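Local coordinates for glutamate--tRNA ligase, cytoplasmic (Saccharomyces cerevisiae, PDB 2HRA), which attaches glutamate to its cognate tRNA in an ATP-dependent two-step reaction and, through its N-terminal GST-like domain, joins the complex with the cofactor Arc1p, at residues A[107-112]-A[153-158]; A[98-103]-A[140-145]; A[39-44]-A[178-183]; A[49-54]-A[79-84]. One frame throughout, in Å; residues are numbered along the deposited sequence.

Contact 1. Residues A[107-112]-A[153-158]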
loop_
_atom_site.group_PDB
_atom_site.type_symbol
_atom_site.label_atom_id
_atom_site.label_comp_id
_atom_site.label_asym_id
_atom_site.label_seq_id
_atom_site.Cartn_x
_atom_site.Cartn_y
_atom_site.Cartn_z
ATOM N N LYS A 107 -2.693 -13.265 7.501
ATOM C CA LYS A 107 -2.396 -13.406 8.909
ATOM C C LYS A 107 -2.211 -14.877 9.277
ATOM O O LYS A 107 -3.052 -15.502 9.938
ATOM C CB LYS A 107 -3.466 -12.711 9.773
ATOM C CG LYS A 107 -3.426 -11.147 9.671
ATOM C CD LYS A 107 -4.162 -10.539 10.880
ATOM C CE LYS A 107 -4.261 -8.996 10.858
ATOM N NZ LYS A 107 -5.051 -8.527 12.070
ATOM N N ASN A 108 -1.077 -15.408 8.807
ATOM C CA ASN A 108 -0.581 -16.726 9.186
ATOM C C ASN A 108 0.878 -16.567 9.593
ATOM O O ASN A 108 1.724 -16.168 8.796
ATOM C CB ASN A 108 -0.741 -17.717 8.028
ATOM C CG ASN A 108 -0.258 -19.110 8.384
ATOM O OD1 ASN A 108 0.942 -19.327 8.569
ATOM N ND2 ASN A 108 -1.195 -20.074 8.506
ATOM N N PHE A 109 1.128 -16.842 10.858
ATOM C CA PHE A 109 2.410 -16.617 11.515
ATOM C C PHE A 109 3.603 -17.287 10.818
ATOM O O PHE A 109 4.593 -16.598 10.473
ATOM C CB PHE A 109 2.304 -17.105 12.958
ATOM C CG PHE A 109 3.531 -16.855 13.771
ATOM C CD1 PHE A 109 3.682 -15.658 14.467
ATOM C CD2 PHE A 109 4.543 -17.800 13.842
ATOM C CE1 PHE A 109 4.814 -15.417 15.220
ATOM C CE2 PHE A 109 5.671 -17.565 14.610
ATOM C CZ PHE A 109 5.798 -16.369 15.303
ATOM N N ALA A 110 3.497 -18.592 10.580
ATOM C CA ALA A 110 4.574 -19.306 9.892
ATOM C C ALA A 110 4.799 -18.753 8.489
ATOM O O ALA A 110 5.929 -18.477 8.108
ATOM C CB ALA A 110 4.294 -20.809 9.835
ATOM N N LYS A 111 3.718 -18.564 7.736
ATOM C CA LYS A 111 3.834 -18.093 6.368
ATOM C C LYS A 111 4.385 -16.692 6.316
ATOM O O LYS A 111 5.217 -16.364 5.434
ATOM C CB LYS A 111 2.481 -18.100 5.671
ATOM C CG LYS A 111 1.933 -19.481 5.412
ATOM C CD LYS A 111 0.613 -19.374 4.653
ATOM C CE LYS A 111 0.030 -20.700 4.255
ATOM N NZ LYS A 111 -1.034 -20.466 3.223
ATOM N N LEU A 112 3.896 -15.849 7.221
ATOM C CA LEU A 112 4.312 -14.454 7.247
ATOM C C LEU A 112 5.794 -14.371 7.632
ATOM O O LEU A 112 6.553 -13.599 7.086
ATOM C CB LEU A 112 3.445 -13.678 8.240
ATOM C CG LEU A 112 3.594 -12.157 8.288
ATOM C CD1 LEU A 112 3.397 -11.536 6.883
ATOM C CD2 LEU A 112 2.616 -11.535 9.287
ATOM N N GLY A 153 4.431 -6.751 12.971
ATOM C CA GLY A 153 5.284 -5.906 13.785
ATOM C C GLY A 153 6.189 -6.727 14.656
ATOM O O GLY A 153 7.398 -6.548 14.639
ATOM N N SER A 154 5.581 -7.636 15.423
ATOM C CA SER A 154 6.295 -8.485 16.351
ATOM C C SER A 154 7.204 -9.500 15.667
ATOM O O SER A 154 8.253 -9.833 16.196
ATOM C CB SER A 154 5.295 -9.224 17.237
ATOM O OG SER A 154 4.283 -8.320 17.587
ATOM N N ILE A 155 6.814 -9.970 14.489
ATOM C CA ILE A 155 7.648 -10.936 13.784
ATOM C C ILE A 155 8.954 -10.302 13.347
ATOM O O ILE A 155 10.047 -10.875 13.528
ATOM C CB ILE A 155 6.934 -11.577 12.629
ATOM C CG1 ILE A 155 5.774 -12.420 13.152
ATOM C CG2 ILE A 155 7.906 -12.504 11.853
ATOM C CD1 ILE A 155 4.947 -12.990 12.077
ATOM N N ILE A 156 8.817 -9.102 12.811
ATOM C CA ILE A 156 9.921 -8.335 12.319
ATOM C C ILE A 156 10.917 -8.091 13.444
ATOM O O ILE A 156 12.121 -8.142 13.249
ATOM C CB ILE A 156 9.418 -6.984 11.781
ATOM C CG1 ILE A 156 8.740 -7.180 10.425
ATOM C CG2 ILE A 156 10.569 -5.951 11.716
ATOM C CD1 ILE A 156 7.844 -6.013 10.044
ATOM N N LYS A 157 10.397 -7.826 14.625
ATOM C CA LYS A 157 11.247 -7.596 15.786
ATOM C C LYS A 157 11.900 -8.878 16.286
ATOM O O LYS A 157 13.123 -8.985 16.372
ATOM C CB LYS A 157 10.420 -6.931 16.862
ATOM C CG LYS A 157 11.084 -6.920 18.206
ATOM C CD LYS A 157 10.258 -6.134 19.189
ATOM C CE LYS A 157 10.808 -6.309 20.573
ATOM N NZ LYS A 157 12.237 -5.857 20.656
ATOM N N ASN A 158 11.075 -9.876 16.557
ATOM C CA ASN A 158 11.505 -11.090 17.274
ATOM C C ASN A 158 12.365 -12.037 16.405
ATOM O O ASN A 158 13.150 -12.827 16.926
ATOM C CB ASN A 158 10.275 -11.796 17.822
ATOM C CG ASN A 158 9.727 -11.105 19.081
ATOM O OD1 ASN A 158 10.495 -10.711 19.939
ATOM N ND2 ASN A 158 8.425 -10.977 19.191
#
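The Phe109 ring meets Ile155 obliquely, through CD1 and CE1. Two ring atoms on one side do the touching. CE1 of Phe109 is 3.8 Å from CG1 of Ile155, and CD1 of Phe109 is 3.8 Å from CD1 of Ile155. The long branch of the isoleucine therefore lies beside the CD1-CE1 bond of the ring. Phe109 CG is anti to the backbone N (chi1 -176°), which carries the ring over to helix 152-158. Leu112, one helical turn on, approaches the same branch. Leu112 CD2 is 3.9 Å from Ile155 CD1, so the isoleucine methyl sits between an aromatic and an aliphatic neighbour. This is helix-to-helix packing in the all-helical C-terminal half of the GST-like domain, between the start of helix 109-122 and the short helix 152-158. The latter stands just before 159-175, a region that interacts with Arc1p. Helix 109-122 continues the apolar surface, since Ile155 also touches Leu116 and Ser113. Leu112 reaches Met151 in the loop ahead of helix 152-158. Ile155 and Leu112 are buried, whereas Phe109 is exposed and also touches Lys159. The helix start that presents Phe109 is capped by Asn108. Asn108 OD1 accepts from Lys111 N at 3.0 Å in a nearly straight bond, 169° at the hydrogen. The donor is tilted 19° from the amide plane of Asn108. A backbone bond from Leu112 N to Asn108 O, 2.7 Å long, ties Leu112 to the same residue.

Contact 2. Residues A[98-103]-A[140-145]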
loop_
_atom_site.group_PDB
_atom_site.type_symbol
_atom_site.label_atom_id
_atom_site.label_comp_id
_atom_site.label_asym_id
_atom_site.label_seq_id
_atom_site.Cartn_x
_atom_site.Cartn_y
_atom_site.Cartn_z
ATOM N N ASN A 98 3.151 -9.297 -6.241
ATOM C CA ASN A 98 2.508 -10.583 -5.937
ATOM C C ASN A 98 2.745 -11.030 -4.506
ATOM O O ASN A 98 1.813 -11.462 -3.815
ATOM C CB ASN A 98 3.006 -11.663 -6.896
ATOM C CG ASN A 98 2.486 -11.475 -8.314
ATOM O OD1 ASN A 98 1.450 -10.839 -8.540
ATOM N ND2 ASN A 98 3.195 -12.042 -9.280
ATOM N N LEU A 99 3.992 -10.957 -4.044
ATOM C CA LEU A 99 4.294 -11.327 -2.655
ATOM C C LEU A 99 3.484 -10.504 -1.657
ATOM O O LEU A 99 2.943 -11.031 -0.681
ATOM C CB LEU A 99 5.796 -11.149 -2.341
ATOM C CG LEU A 99 6.169 -11.608 -0.917
ATOM C CD1 LEU A 99 6.063 -13.129 -0.774
ATOM C CD2 LEU A 99 7.542 -11.112 -0.497
ATOM N N ALA A 100 3.394 -9.196 -1.903
ATOM C CA ALA A 100 2.668 -8.318 -1.010
ATOM C C ALA A 100 1.184 -8.687 -0.988
ATOM O O ALA A 100 0.580 -8.811 0.062
ATOM C CB ALA A 100 2.857 -6.822 -1.454
ATOM N N GLN A 101 0.609 -8.900 -2.160
ATOM C CA GLN A 101 -0.843 -9.034 -2.272
ATOM C C GLN A 101 -1.293 -10.438 -1.979
ATOM O O GLN A 101 -2.411 -10.629 -1.556
ATOM C CB GLN A 101 -1.338 -8.606 -3.668
ATOM C CG GLN A 101 -1.030 -7.149 -4.000
ATOM C CD GLN A 101 -1.830 -6.572 -5.182
ATOM O OE1 GLN A 101 -1.564 -6.864 -6.350
ATOM N NE2 GLN A 101 -2.769 -5.698 -4.865
ATOM N N LYS A 102 -0.425 -11.417 -2.215
ATOM C CA LYS A 102 -0.756 -12.822 -1.995
ATOM C C LYS A 102 -0.238 -13.375 -0.685
ATOM O O LYS A 102 -0.801 -14.329 -0.167
ATOM C CB LYS A 102 -0.215 -13.682 -3.126
ATOM C CG LYS A 102 -0.877 -13.418 -4.447
ATOM C CD LYS A 102 -0.111 -14.056 -5.581
ATOM C CE LYS A 102 -0.676 -13.627 -6.939
ATOM N NZ LYS A 102 -0.330 -14.618 -7.995
ATOM N N GLU A 103 0.837 -12.795 -0.149
ATOM C CA GLU A 103 1.469 -13.370 1.023
ATOM C C GLU A 103 1.579 -12.428 2.221
ATOM O O GLU A 103 1.223 -12.833 3.321
ATOM C CB GLU A 103 2.824 -13.970 0.644
ATOM C CG GLU A 103 2.794 -14.690 -0.692
ATOM C CD GLU A 103 3.599 -15.941 -0.688
ATOM O OE1 GLU A 103 4.815 -15.823 -0.429
ATOM O OE2 GLU A 103 3.027 -17.036 -0.939
ATOM N N VAL A 140 5.752 0.061 -2.657
ATOM C CA VAL A 140 4.430 0.579 -2.291
ATOM C C VAL A 140 3.519 -0.561 -1.905
ATOM O O VAL A 140 2.819 -0.511 -0.892
ATOM C CB VAL A 140 3.840 1.413 -3.460
ATOM C CG1 VAL A 140 2.431 1.832 -3.189
ATOM C CG2 VAL A 140 4.723 2.638 -3.736
ATOM N N ALA A 141 3.555 -1.611 -2.696
ATOM C CA ALA A 141 2.728 -2.764 -2.442
ATOM C C ALA A 141 3.130 -3.466 -1.158
ATOM O O ALA A 141 2.251 -3.852 -0.371
ATOM C CB ALA A 141 2.771 -3.723 -3.644
ATOM N N CYS A 142 4.441 -3.638 -0.920
ATOM C CA CYS A 142 4.881 -4.342 0.281
ATOM C C CYS A 142 4.673 -3.503 1.522
ATOM O O CYS A 142 4.299 -4.037 2.576
ATOM C CB CYS A 142 6.329 -4.835 0.158
ATOM S SG CYS A 142 6.566 -6.123 -1.097
ATOM N N TRP A 143 4.863 -2.196 1.413
ATOM C CA TRP A 143 4.650 -1.332 2.572
ATOM C C TRP A 143 3.181 -1.293 2.972
ATOM O O TRP A 143 2.845 -1.460 4.152
ATOM C CB TRP A 143 5.130 0.081 2.334
ATOM C CG TRP A 143 5.331 0.846 3.632
ATOM C CD1 TRP A 143 6.490 0.974 4.294
ATOM C CD2 TRP A 143 4.349 1.608 4.377
ATOM N NE1 TRP A 143 6.312 1.753 5.412
ATOM C CE2 TRP A 143 5.002 2.141 5.491
ATOM C CE3 TRP A 143 2.970 1.859 4.221
ATOM C CZ2 TRP A 143 4.342 2.923 6.453
ATOM C CZ3 TRP A 143 2.328 2.630 5.155
ATOM C CH2 TRP A 143 3.014 3.169 6.253
ATOM N N GLY A 144 2.313 -1.090 1.994
ATOM C CA GLY A 144 0.865 -1.116 2.214
ATOM C C GLY A 144 0.384 -2.417 2.806
ATOM O O GLY A 144 -0.367 -2.428 3.780
ATOM N N ALA A 145 0.846 -3.531 2.254
ATOM C CA ALA A 145 0.490 -4.852 2.769
ATOM C C ALA A 145 0.857 -4.961 4.257
ATOM O O ALA A 145 0.044 -5.407 5.074
ATOM C CB ALA A 145 1.167 -5.958 1.941
#
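Ala100 of helix 90-104 packs into helix 137-148 among Ala141, Cys142 and Ala145. These are two helices of the C-terminal helical bundle of the GST fold. The short segments run nearly parallel, with their N-to-C directions 26° apart, and their axes come within 8.1 Å. Such closeness goes with the small side chains at the interface, three of them alanines. The first kind of contact is methyl against methyl. Ala100 CB is 3.8 Å from Ala141 CB and 3.9 Å from Ala145 CB, which lies one turn further along. The Ala100 methyl fits beside two methyls of the partner helix. The second kind is methyl against sulfur. With SG anti to its carbonyl carbon (chi1 -66°), Cys142 turns the sulfur to the flank of Ala100, and Cys142 SG lies 3.8 Å from Ala100 CB. All four residues are buried. Other helices close the surroundings: Phe74 of helix 73-80 touches Ala141, and Trp167 of helix 162-172 touches Cys142. Leu104, later in helix 90-104 itself, touches Cys142 and Ala145. Trp143, on the far side of helix 137-148, stacks with Tyr168 and gives its NE1 proton to that residue's carbonyl. The third kind is side chain against backbone. Here the methyl groups rest directly on peptide oxygens of the opposite helix. Ala145 CB is 3.5 Å from Ala100 O, and Ala100 CB presses on Ala141 O at 3.2 Å.

Contact 3. Residues A[39-44]-A[178-183]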
loop_
_atom_site.group_PDB
_atom_site.type_symbol
_atom_site.label_atom_id
_atom_site.label_comp_id
_atom_site.label_asym_id
_atom_site.label_seq_id
_atom_site.Cartn_x
_atom_site.Cartn_y
_atom_site.Cartn_z
ATOM N N ALA A 39 -0.344 4.468 -3.683
ATOM C CA ALA A 39 -0.127 4.594 -5.125
ATOM C C ALA A 39 -0.747 5.877 -5.674
ATOM O O ALA A 39 -0.138 6.571 -6.499
ATOM C CB ALA A 39 -0.680 3.366 -5.850
ATOM N N ALA A 40 -1.995 6.136 -5.252
ATOM C CA ALA A 40 -2.771 7.297 -5.666
ATOM C C ALA A 40 -2.165 8.552 -5.098
ATOM O O ALA A 40 -2.098 9.550 -5.764
ATOM C CB ALA A 40 -4.241 7.157 -5.214
ATOM N N ARG A 41 -1.689 8.501 -3.860
ATOM C CA ARG A 41 -0.999 9.654 -3.289
ATOM C C ARG A 41 0.277 10.000 -4.037
ATOM O O ARG A 41 0.593 11.183 -4.221
ATOM C CB ARG A 41 -0.741 9.436 -1.801
ATOM C CG ARG A 41 -2.045 9.393 -1.031
ATOM C CD ARG A 41 -1.944 8.698 0.316
ATOM N NE ARG A 41 -1.044 9.353 1.272
ATOM C CZ ARG A 41 -1.360 10.362 2.098
ATOM N NH1 ARG A 41 -2.561 10.956 2.094
ATOM N NH2 ARG A 41 -0.435 10.832 2.912
ATOM N N ILE A 42 0.998 8.972 -4.490
ATOM C CA ILE A 42 2.201 9.181 -5.281
ATOM C C ILE A 42 1.843 9.834 -6.613
ATOM O O ILE A 42 2.452 10.814 -7.039
ATOM C CB ILE A 42 2.980 7.840 -5.486
ATOM C CG1 ILE A 42 3.498 7.342 -4.124
ATOM C CG2 ILE A 42 4.140 8.054 -6.533
ATOM C CD1 ILE A 42 3.917 5.823 -4.065
ATOM N N VAL A 43 0.823 9.296 -7.265
ATOM C CA VAL A 43 0.368 9.831 -8.538
ATOM C C VAL A 43 -0.025 11.323 -8.422
ATOM O O VAL A 43 0.455 12.184 -9.199
ATOM C CB VAL A 43 -0.817 9.006 -9.074
ATOM C CG1 VAL A 43 -1.465 9.702 -10.268
ATOM C CG2 VAL A 43 -0.369 7.603 -9.444
ATOM N N ASN A 44 -0.865 11.653 -7.447
ATOM C CA ASN A 44 -1.297 13.056 -7.307
ATOM C C ASN A 44 -0.190 13.986 -6.824
ATOM O O ASN A 44 -0.234 15.179 -7.119
ATOM C CB ASN A 44 -2.497 13.192 -6.380
ATOM C CG ASN A 44 -3.782 12.612 -6.962
ATOM O OD1 ASN A 44 -4.057 12.657 -8.167
ATOM N ND2 ASN A 44 -4.595 12.104 -6.089
ATOM N N GLY A 178 3.416 7.336 5.434
ATOM C CA GLY A 178 3.187 7.346 6.875
ATOM C C GLY A 178 1.979 8.126 7.385
ATOM O O GLY A 178 1.575 7.921 8.536
ATOM N N GLU A 179 1.431 9.041 6.575
ATOM C CA GLU A 179 0.191 9.744 6.950
ATOM C C GLU A 179 -1.050 9.209 6.205
ATOM O O GLU A 179 -2.144 9.769 6.344
ATOM C CB GLU A 179 0.331 11.257 6.726
ATOM C CG GLU A 179 1.420 11.870 7.573
ATOM C CD GLU A 179 1.537 13.361 7.394
ATOM O OE1 GLU A 179 0.837 13.945 6.545
ATOM O OE2 GLU A 179 2.358 13.950 8.111
ATOM N N ALA A 180 -0.905 8.126 5.438
ATOM C CA ALA A 180 -2.036 7.589 4.690
ATOM C C ALA A 180 -3.133 7.105 5.646
ATOM O O ALA A 180 -4.316 7.344 5.414
ATOM C CB ALA A 180 -1.593 6.467 3.742
ATOM N N HIS A 181 -2.738 6.441 6.719
ATOM C CA HIS A 181 -3.694 6.028 7.746
ATOM C C HIS A 181 -4.445 7.224 8.346
ATOM O O HIS A 181 -5.669 7.242 8.358
ATOM C CB HIS A 181 -3.013 5.233 8.855
ATOM C CG HIS A 181 -3.832 5.151 10.101
ATOM N ND1 HIS A 181 -4.883 4.274 10.240
ATOM C CD2 HIS A 181 -3.790 5.875 11.243
ATOM C CE1 HIS A 181 -5.440 4.443 11.427
ATOM N NE2 HIS A 181 -4.797 5.412 12.055
ATOM N N ASP A 182 -3.712 8.210 8.857
ATOM C CA ASP A 182 -4.326 9.453 9.367
ATOM C C ASP A 182 -5.220 10.158 8.335
ATOM O O ASP A 182 -6.303 10.620 8.674
ATOM C CB ASP A 182 -3.256 10.429 9.861
ATOM C CG ASP A 182 -2.609 9.974 11.163
ATOM O OD1 ASP A 182 -1.649 10.649 11.606
ATOM O OD2 ASP A 182 -3.078 8.966 11.748
ATOM N N PHE A 183 -4.774 10.221 7.083
ATOM C CA PHE A 183 -5.608 10.748 6.016
ATOM C C PHE A 183 -6.916 9.990 5.905
ATOM O O PHE A 183 -7.987 10.569 5.786
ATOM C CB PHE A 183 -4.918 10.676 4.655
ATOM C CG PHE A 183 -5.867 10.921 3.507
ATOM C CD1 PHE A 183 -6.241 12.217 3.166
ATOM C CD2 PHE A 183 -6.435 9.868 2.821
ATOM C CE1 PHE A 183 -7.143 12.442 2.142
ATOM C CE2 PHE A 183 -7.344 10.103 1.788
ATOM C CZ PHE A 183 -7.687 11.380 1.452
HETATM O O HOH W 1 -0.045 13.664 4.094
#
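This contact lies at the seam of the GST-like domain, where helix 34-46 of the thioredoxin-like part meets the start of helix 180-195 in the helical part. Arg41 carries it. Its guanidinium lies flat over the backbone at the helix start, with Ala180 CA 3.8 Å from the plane and over its centre. Ala180 N is on that same face, 3.7 Å from Arg41 NH2. The methyl of Ala180 reaches further down the arginine, its CB 3.8 Å from Arg41 NE. A bend at chi3 (63°) turns the end of the arginine chain across the first turn of helix 180-195. Arg41 NH1 goes to Phe183, 3.5 Å from its CB. The ring and guanidinium planes are 45° apart, and the two side chains run past each other in opposite directions. NH1 meets the ring obliquely, near its root at CG. Arg41 NE donates to Ile176 O and Arg41 NH2 to Pro175 O, both just before helix 180-195. Arg41 NH2 also donates to a water at 3.1 Å, and this water gives a proton to Glu179 OE1 at 2.6 Å. The carboxylate thus faces Arg41 through water, with Glu179 OE1 5.0 Å from Arg41 NH2. Two carbonyls and a water probably fix the rotation of the guanidinium. Its positive charge is probably offset in part by those carbonyl oxygens and, more distantly, by Glu179. The attraction to the acid is therefore probably a weak, water-mediated one.

Contact 4. Residues A[49-54]-A[79-84]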
loop_
_atom_site.group_PDB
_atom_site.type_symbol
_atom_site.label_atom_id
_atom_site.label_comp_id
_atom_site.label_asym_id
_atom_site.label_seq_id
_atom_site.Cartn_x
_atom_site.Cartn_y
_atom_site.Cartn_z
ATOM N N ASN A 49 -4.340 16.161 -9.297
ATOM C CA ASN A 49 -5.680 16.013 -9.833
ATOM C C ASN A 49 -5.789 14.871 -10.833
ATOM O O ASN A 49 -6.628 14.912 -11.730
ATOM C CB ASN A 49 -6.142 17.306 -10.487
ATOM C CG ASN A 49 -7.627 17.336 -10.710
ATOM O OD1 ASN A 49 -8.095 17.630 -11.807
ATOM N ND2 ASN A 49 -8.384 16.988 -9.670
ATOM N N SER A 50 -4.952 13.852 -10.684
ATOM C CA SER A 50 -5.007 12.696 -11.592
ATOM C C SER A 50 -6.054 11.676 -11.134
ATOM O O SER A 50 -6.718 11.021 -11.966
ATOM C CB SER A 50 -3.612 12.072 -11.755
ATOM O OG SER A 50 -2.837 12.868 -12.666
ATOM N N ILE A 51 -6.221 11.585 -9.814
ATOM C CA ILE A 51 -7.109 10.605 -9.183
ATOM C C ILE A 51 -7.871 11.298 -8.063
ATOM O O ILE A 51 -7.265 11.911 -7.187
ATOM C CB ILE A 51 -6.322 9.440 -8.543
ATOM C CG1 ILE A 51 -5.442 8.751 -9.588
ATOM C CG2 ILE A 51 -7.267 8.407 -7.909
ATOM C CD1 ILE A 51 -4.438 7.775 -8.995
ATOM N N ALA A 52 -9.191 11.190 -8.098
ATOM C CA ALA A 52 -10.054 11.721 -7.059
ATOM C C ALA A 52 -10.316 10.581 -6.082
ATOM O O ALA A 52 -10.676 9.491 -6.502
ATOM C CB ALA A 52 -11.360 12.218 -7.669
ATOM N N ILE A 53 -10.087 10.812 -4.795
ATOM C CA ILE A 53 -10.239 9.768 -3.797
ATOM C C ILE A 53 -11.640 9.873 -3.224
ATOM O O ILE A 53 -12.095 10.956 -2.910
ATOM C CB ILE A 53 -9.168 9.869 -2.699
ATOM C CG1 ILE A 53 -7.781 9.680 -3.324
ATOM C CG2 ILE A 53 -9.421 8.848 -1.611
ATOM C CD1 ILE A 53 -6.624 9.929 -2.380
ATOM N N LYS A 54 -12.333 8.751 -3.146
ATOM C CA LYS A 54 -13.699 8.702 -2.639
ATOM C C LYS A 54 -13.741 7.643 -1.545
ATOM O O LYS A 54 -13.041 6.641 -1.631
ATOM C CB LYS A 54 -14.681 8.342 -3.748
ATOM C CG LYS A 54 -16.157 8.422 -3.335
ATOM C CD LYS A 54 -16.982 7.289 -3.930
ATOM C CE LYS A 54 -18.437 7.308 -3.441
ATOM N NZ LYS A 54 -18.603 6.784 -2.039
ATOM N N SER A 79 -0.535 0.540 -13.982
ATOM C CA SER A 79 -0.468 0.436 -15.433
ATOM C C SER A 79 -1.125 1.634 -16.119
ATOM O O SER A 79 -0.692 2.076 -17.204
ATOM C CB SER A 79 -1.136 -0.873 -15.858
ATOM O OG SER A 79 -1.344 -0.884 -17.252
ATOM N N LYS A 80 -2.171 2.158 -15.487
ATOM C CA LYS A 80 -2.846 3.366 -15.953
ATOM C C LYS A 80 -1.914 4.555 -15.825
ATOM O O LYS A 80 -1.872 5.415 -16.715
ATOM C CB LYS A 80 -4.087 3.629 -15.113
ATOM C CG LYS A 80 -5.104 4.566 -15.718
ATOM C CD LYS A 80 -6.138 4.920 -14.647
ATOM C CE LYS A 80 -7.532 5.040 -15.183
ATOM N NZ LYS A 80 -7.714 6.291 -15.973
ATOM N N PHE A 81 -1.190 4.623 -14.712
ATOM C CA PHE A 81 -0.273 5.740 -14.494
ATOM C C PHE A 81 1.169 5.301 -14.689
ATOM O O PHE A 81 2.032 5.549 -13.851
ATOM C CB PHE A 81 -0.538 6.373 -13.130
ATOM C CG PHE A 81 -1.914 6.963 -13.022
ATOM C CD1 PHE A 81 -2.929 6.292 -12.379
ATOM C CD2 PHE A 81 -2.203 8.177 -13.636
ATOM C CE1 PHE A 81 -4.190 6.824 -12.305
ATOM C CE2 PHE A 81 -3.460 8.709 -13.570
ATOM C CZ PHE A 81 -4.460 8.029 -12.909
ATOM N N ALA A 82 1.421 4.677 -15.841
ATOM C CA ALA A 82 2.727 4.074 -16.120
ATOM C C ALA A 82 3.851 5.107 -16.196
ATOM O O ALA A 82 4.995 4.800 -15.858
ATOM C CB ALA A 82 2.663 3.262 -17.406
ATOM N N ALA A 83 3.505 6.331 -16.598
ATOM C CA ALA A 83 4.427 7.466 -16.603
ATOM C C ALA A 83 5.026 7.749 -15.243
ATOM O O ALA A 83 6.189 8.137 -15.159
ATOM C CB ALA A 83 3.720 8.733 -17.125
ATOM N N ILE A 84 4.230 7.564 -14.187
ATOM C CA ILE A 84 4.691 7.739 -12.816
ATOM C C ILE A 84 5.438 6.506 -12.292
ATOM O O ILE A 84 6.525 6.627 -11.723
ATOM C CB ILE A 84 3.501 8.118 -11.875
ATOM C CG1 ILE A 84 2.992 9.517 -12.313
ATOM C CG2 ILE A 84 3.912 8.036 -10.358
ATOM C CD1 ILE A 84 2.049 10.179 -11.340
#
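Phe81 has CG anti to its carbonyl carbon (chi1 -63°), which points the ring at the start of strand 51-56. Ile51 holds CG1 beside its own backbone N (chi1 -57°), and an extended chi2 of 169° carries CD1 on to the ring. The two side chains meet over a short length. Ile51 CD1 lies 3.5 Å from Phe81 CE1, and Ile51 CG1 lies 3.5 Å from Phe81 CZ. The isoleucine branch therefore follows the far end of the ring, meeting it obliquely. Ser50 comes to the neighbouring ring atom, with Ser50 CB 3.8 Å from Phe81 CE2. CB makes this touch; Ser50 OG is hydrogen-bonded to Ala47 O. On one face of the Phe81 ring, offset toward the rim, stands CG of the preceding residue, Lys80, 4.2 Å above the plane. Phe81 is the first residue past helix 73-80 to leave helical backbone angles. Phe81 O accepts from Ile84 N at 3.0 Å, which closes the turn behind the ring. Ile51 is buried, and Val43 and Ala40 of helix 34-46 also touch it. Ser50 and Phe81 remain partly exposed. The contact thus joins an outer strand of the sheet to the chain leaving helix 73-80. Helix 34-46 packs against the same isoleucine, and strand 51-56 pairs in parallel with strand 21-26. This beta-alpha-beta unit with strand 21-26 is typical of the N-terminal, thioredoxin-like part of GST folds.

Contacts 1 and 2 belong to the helical part of the domain, contact 4 to the sheet-bearing part, and contact 3 joins the two. Contact 2 is the deep one, its centre about 7 Å from the centre of the chain, and is built from small buried side chains. Contact 1, also apolar, has its centre about 18 Å from the centre of the chain, with one exposed aromatic. Contact 4 is a partly buried aromatic-aliphatic contact. Contact 3 alone turns on a charged group and a bridging water. Helix 34-46 links contacts 2, 3 and 4: Ile42 packs on Val140 of contact 2, while Asn44 probably bonds to Ser50 and Ile51 of contact 4. Contacts 1 and 4 lie on opposite sides of the centre.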